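Hypothetical protein EF2904 (Enterococcus faecalis, PDB 2AZ4) is of unknown function but carries a two-zinc metallo-beta-lactamase fold and is probably a metal-dependent hydrolase, perhaps an RNA-binding exonuclease. Local coordinates at residues A26-F36 with Y83-S91. Sequence-based numbering, arbitrary orientation.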
loop_
_atom_site.group_PDB
_atom_site.type_symbol
_atom_site.label_atom_id
_atom_site.label_comp_id
_atom_site.label_asym_id
_atom_site.label_seq_id
_atom_site.Cartn_x
_atom_site.Cartn_y
_atom_site.Cartn_z
ATOM N N ALA A 26 0.189 -7.772 -23.098
ATOM C CA ALA A 26 0.516 -8.971 -23.887
ATOM C C ALA A 26 1.204 -8.645 -25.212
ATOM O O ALA A 26 0.848 -7.678 -25.893
ATOM C CB ALA A 26 -0.725 -9.782 -24.147
ATOM N N TYR A 27 2.176 -9.487 -25.554
ATOM C CA TYR A 27 2.966 -9.388 -26.768
ATOM C C TYR A 27 3.462 -10.785 -27.149
ATOM O O TYR A 27 4.165 -11.433 -26.363
ATOM C CB TYR A 27 4.188 -8.484 -26.571
ATOM C CG TYR A 27 4.993 -8.298 -27.845
ATOM C CD1 TYR A 27 4.544 -7.440 -28.851
ATOM C CD2 TYR A 27 6.195 -8.976 -28.043
ATOM C CE1 TYR A 27 5.270 -7.256 -30.026
ATOM C CE2 TYR A 27 6.925 -8.813 -29.224
ATOM C CZ TYR A 27 6.452 -7.940 -30.207
ATOM O OH TYR A 27 7.173 -7.745 -31.359
ATOM N N LYS A 28 3.104 -11.210 -28.363
ATOM C CA LYS A 28 3.373 -12.563 -28.879
ATOM C C LYS A 28 2.905 -13.611 -27.866
ATOM O O LYS A 28 1.761 -13.561 -27.435
ATOM C CB LYS A 28 4.840 -12.754 -29.290
ATOM C CG LYS A 28 5.265 -11.956 -30.520
ATOM C CD LYS A 28 6.736 -12.202 -30.793
ATOM C CE LYS A 28 7.127 -11.830 -32.206
ATOM N NZ LYS A 28 8.600 -12.052 -32.412
ATOM N N ASP A 29 3.777 -14.537 -27.483
ATOM C CA ASP A 29 3.411 -15.561 -26.506
ATOM C C ASP A 29 3.777 -15.219 -25.052
ATOM O O ASP A 29 3.899 -16.120 -24.199
ATOM C CB ASP A 29 3.986 -16.922 -26.907
ATOM C CG ASP A 29 5.491 -16.920 -27.021
ATOM O OD1 ASP A 29 6.131 -15.860 -26.827
ATOM O OD2 ASP A 29 6.033 -18.011 -27.319
ATOM N N ALA A 30 3.925 -13.929 -24.764
ATOM C CA ALA A 30 4.132 -13.511 -23.386
ATOM C C ALA A 30 3.086 -12.512 -22.904
ATOM O O ALA A 30 2.532 -11.718 -23.692
ATOM C CB ALA A 30 5.562 -12.964 -23.186
ATOM N N HIS A 31 2.790 -12.573 -21.608
ATOM C CA HIS A 31 1.956 -11.553 -20.991
ATOM C C HIS A 31 2.293 -11.344 -19.528
ATOM O O HIS A 31 2.757 -12.268 -18.849
ATOM C CB HIS A 31 0.433 -11.782 -21.248
ATOM C CG HIS A 31 -0.141 -13.043 -20.669
ATOM N ND1 HIS A 31 0.625 -14.053 -20.123
ATOM C CD2 HIS A 31 -1.429 -13.461 -20.577
ATOM C CE1 HIS A 31 -0.169 -15.030 -19.707
ATOM N NE2 HIS A 31 -1.417 -14.691 -19.965
ATOM N N ILE A 32 2.103 -10.113 -19.076
ATOM C CA ILE A 32 2.307 -9.730 -17.689
ATOM C C ILE A 32 1.026 -9.130 -17.118
ATOM O O ILE A 32 0.162 -8.665 -17.866
ATOM C CB ILE A 32 3.475 -8.735 -17.499
ATOM C CG1 ILE A 32 3.184 -7.404 -18.206
ATOM C CG2 ILE A 32 4.765 -9.375 -17.969
ATOM C CD1 ILE A 32 4.200 -6.286 -17.936
ATOM N N PHE A 33 0.901 -9.191 -15.799
ATOM C CA PHE A 33 -0.252 -8.657 -15.097
ATOM C C PHE A 33 0.274 -7.863 -13.909
ATOM O O PHE A 33 1.356 -8.177 -13.395
ATOM C CB PHE A 33 -1.182 -9.774 -14.569
ATOM C CG PHE A 33 -1.802 -10.665 -15.659
ATOM C CD1 PHE A 33 -3.138 -10.519 -16.024
ATOM C CD2 PHE A 33 -1.066 -11.665 -16.268
ATOM C CE1 PHE A 33 -3.713 -11.353 -17.022
ATOM C CE2 PHE A 33 -1.635 -12.496 -17.274
ATOM C CZ PHE A 33 -2.956 -12.330 -17.632
ATOM N N PHE A 34 -0.512 -6.877 -13.473
ATOM C CA PHE A 34 -0.229 -6.017 -12.313
ATOM C C PHE A 34 -1.473 -5.179 -12.037
ATOM O O PHE A 34 -2.171 -4.797 -12.967
ATOM C CB PHE A 34 0.963 -5.080 -12.578
ATOM C CG PHE A 34 0.873 -4.324 -13.890
ATOM C CD1 PHE A 34 1.426 -4.853 -15.060
ATOM C CD2 PHE A 34 0.227 -3.085 -13.955
ATOM C CE1 PHE A 34 1.335 -4.180 -16.265
ATOM C CE2 PHE A 34 0.147 -2.387 -15.170
ATOM C CZ PHE A 34 0.686 -2.935 -16.318
ATOM N N ASP A 35 -1.794 -4.916 -10.772
ATOM C CA ASP A 35 -1.263 -5.646 -9.623
ATOM C C ASP A 35 -2.137 -6.892 -9.418
ATOM O O ASP A 35 -2.472 -7.567 -10.401
ATOM C CB ASP A 35 -1.246 -4.718 -8.393
ATOM C CG ASP A 35 -0.222 -3.593 -8.535
ATOM O OD1 ASP A 35 0.904 -3.876 -9.020
ATOM O OD2 ASP A 35 -0.506 -2.436 -8.140
ATOM N N PHE A 36 -2.498 -7.211 -8.172
ATOM C CA PHE A 36 -3.236 -8.450 -7.879
ATOM C C PHE A 36 -4.042 -8.382 -6.558
ATOM O O PHE A 36 -3.933 -9.265 -5.713
ATOM C CB PHE A 36 -2.267 -9.650 -7.855
ATOM C CG PHE A 36 -2.837 -10.886 -8.485
ATOM C CD1 PHE A 36 -3.035 -10.942 -9.866
ATOM C CD2 PHE A 36 -3.193 -11.973 -7.716
ATOM C CE1 PHE A 36 -3.570 -12.073 -10.467
ATOM C CE2 PHE A 36 -3.736 -13.129 -8.309
ATOM C CZ PHE A 36 -3.930 -13.174 -9.681
ATOM N N TYR A 83 -0.268 -18.697 -23.633
ATOM C CA TYR A 83 0.981 -17.953 -23.472
ATOM C C TYR A 83 2.088 -18.860 -22.934
ATOM O O TYR A 83 1.859 -19.652 -22.018
ATOM C CB TYR A 83 0.760 -16.731 -22.574
ATOM C CG TYR A 83 -0.065 -15.668 -23.264
ATOM C CD1 TYR A 83 0.540 -14.724 -24.091
ATOM C CD2 TYR A 83 -1.449 -15.612 -23.101
ATOM C CE1 TYR A 83 -0.204 -13.756 -24.751
ATOM C CE2 TYR A 83 -2.211 -14.636 -23.755
ATOM C CZ TYR A 83 -1.574 -13.719 -24.585
ATOM O OH TYR A 83 -2.312 -12.756 -25.236
ATOM N N GLN A 84 3.270 -18.765 -23.532
ATOM C CA GLN A 84 4.432 -19.525 -23.056
ATOM C C GLN A 84 5.083 -18.893 -21.830
ATOM O O GLN A 84 5.692 -19.609 -21.026
ATOM C CB GLN A 84 5.483 -19.690 -24.156
ATOM C CG GLN A 84 5.093 -20.733 -25.214
ATOM C CD GLN A 84 4.886 -22.108 -24.608
ATOM O OE1 GLN A 84 3.773 -22.654 -24.626
ATOM N NE2 GLN A 84 5.949 -22.663 -24.037
ATOM N N HIS A 85 4.953 -17.567 -21.700
ATOM C CA HIS A 85 5.635 -16.793 -20.640
ATOM C C HIS A 85 4.624 -15.899 -19.948
ATOM O O HIS A 85 3.956 -15.103 -20.599
ATOM C CB HIS A 85 6.758 -15.913 -21.216
ATOM C CG HIS A 85 7.702 -16.643 -22.124
ATOM N ND1 HIS A 85 8.741 -17.418 -21.654
ATOM C CD2 HIS A 85 7.772 -16.705 -23.478
ATOM C CE1 HIS A 85 9.396 -17.944 -22.676
ATOM N NE2 HIS A 85 8.832 -17.522 -23.792
ATOM N N THR A 86 4.512 -16.045 -18.624
ATOM C CA THR A 86 3.545 -15.300 -17.842
ATOM C C THR A 86 4.253 -14.840 -16.587
ATOM O O THR A 86 5.085 -15.575 -16.042
ATOM C CB THR A 86 2.341 -16.187 -17.436
ATOM O OG1 THR A 86 1.751 -16.797 -18.605
ATOM C CG2 THR A 86 1.288 -15.351 -16.691
ATOM N N ALA A 87 3.928 -13.634 -16.118
ATOM C CA ALA A 87 4.445 -13.175 -14.827
ATOM C C ALA A 87 3.556 -12.104 -14.245
ATOM O O ALA A 87 2.831 -11.407 -14.977
ATOM C CB ALA A 87 5.885 -12.627 -14.977
ATOM N N VAL A 88 3.646 -11.934 -12.926
ATOM C CA VAL A 88 2.816 -10.959 -12.254
ATOM C C VAL A 88 3.746 -10.061 -11.446
ATOM O O VAL A 88 4.704 -10.528 -10.842
ATOM C CB VAL A 88 1.700 -11.599 -11.335
ATOM C CG1 VAL A 88 0.919 -10.531 -10.557
ATOM C CG2 VAL A 88 0.718 -12.440 -12.117
ATOM N N PHE A 89 3.435 -8.772 -11.435
ATOM C CA PHE A 89 4.213 -7.791 -10.691
ATOM C C PHE A 89 3.330 -7.119 -9.675
ATOM O O PHE A 89 2.115 -6.915 -9.904
ATOM C CB PHE A 89 4.829 -6.759 -11.650
ATOM C CG PHE A 89 5.818 -7.343 -12.590
ATOM C CD1 PHE A 89 7.184 -7.251 -12.323
ATOM C CD2 PHE A 89 5.403 -8.004 -13.744
ATOM C CE1 PHE A 89 8.124 -7.816 -13.204
ATOM C CE2 PHE A 89 6.329 -8.586 -14.630
ATOM C CZ PHE A 89 7.694 -8.502 -14.351
ATOM N N LEU A 90 3.940 -6.735 -8.555
ATOM C CA LEU A 90 3.213 -6.122 -7.464
ATOM C C LEU A 90 3.882 -4.794 -7.085
ATOM O O LEU A 90 5.021 -4.779 -6.615
ATOM C CB LEU A 90 3.192 -7.116 -6.291
ATOM C CG LEU A 90 2.572 -6.856 -4.947
ATOM C CD1 LEU A 90 1.127 -6.328 -5.038
ATOM C CD2 LEU A 90 2.679 -8.135 -4.078
ATOM N N SER A 91 3.168 -3.694 -7.310
ATOM C CA SER A 91 3.713 -2.365 -7.108
ATOM C C SER A 91 4.120 -2.160 -5.647
ATOM O O SER A 91 5.181 -1.623 -5.384
ATOM C CB SER A 91 2.731 -1.263 -7.580
ATOM O OG SER A 91 1.640 -1.026 -6.688
#
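Strands 30-34 and 85-89 run parallel, their axes 19° apart, and a ladder from His85 N on Asp29 O to Phe89 N on Phe33 O (2.9 Å) joins them. At its start the rings of His31 and Tyr83 stack face to face, centroids 3.8 Å apart and planes at 16°. CG of His31 sits between its backbone N and carbonyl carbon (chi1 63°), which stands the imidazole up against the phenol; Phe33 CE2 lies over the centre of the opposite face of the imidazole. A flat, narrow ring suits this slot between two aromatics. The phenol reaches on across the hairpin, its OH 3.5 Å from Ala26 CB, where a methyl leaves room for it.

Phe33 and Val88 share this face of the sheet, Phe33 CB meeting Val88 CG2 at 4.1 Å. On the opposite face Ile32 CG2 touches the edge of the Phe89 ring at CE2 (3.8 Å), and both side chains pack on Val160 of the second sheet, part of the hydrophobic filling of the αβ/βα metallo-beta-lactamase sandwich. In this fold the first group of zinc ligands, the HxHxDH motif, follows this strand: Ser91 immediately precedes His92, which binds zinc.

Here Asp35, after a cis peptide bond, grips Ser91 twice: the amide N binds OD1 at 2.8 Å and the hydroxyl OG donates to OD2 at 2.9 Å, both from above the carboxylate plane. A short, two-oxygen side chain can hold both groups at once. OD2 also bonds Tyr186 OH and ND1 of His97, a zinc ligand, so Asp35 is a second-shell residue that probably helps orient that imidazole.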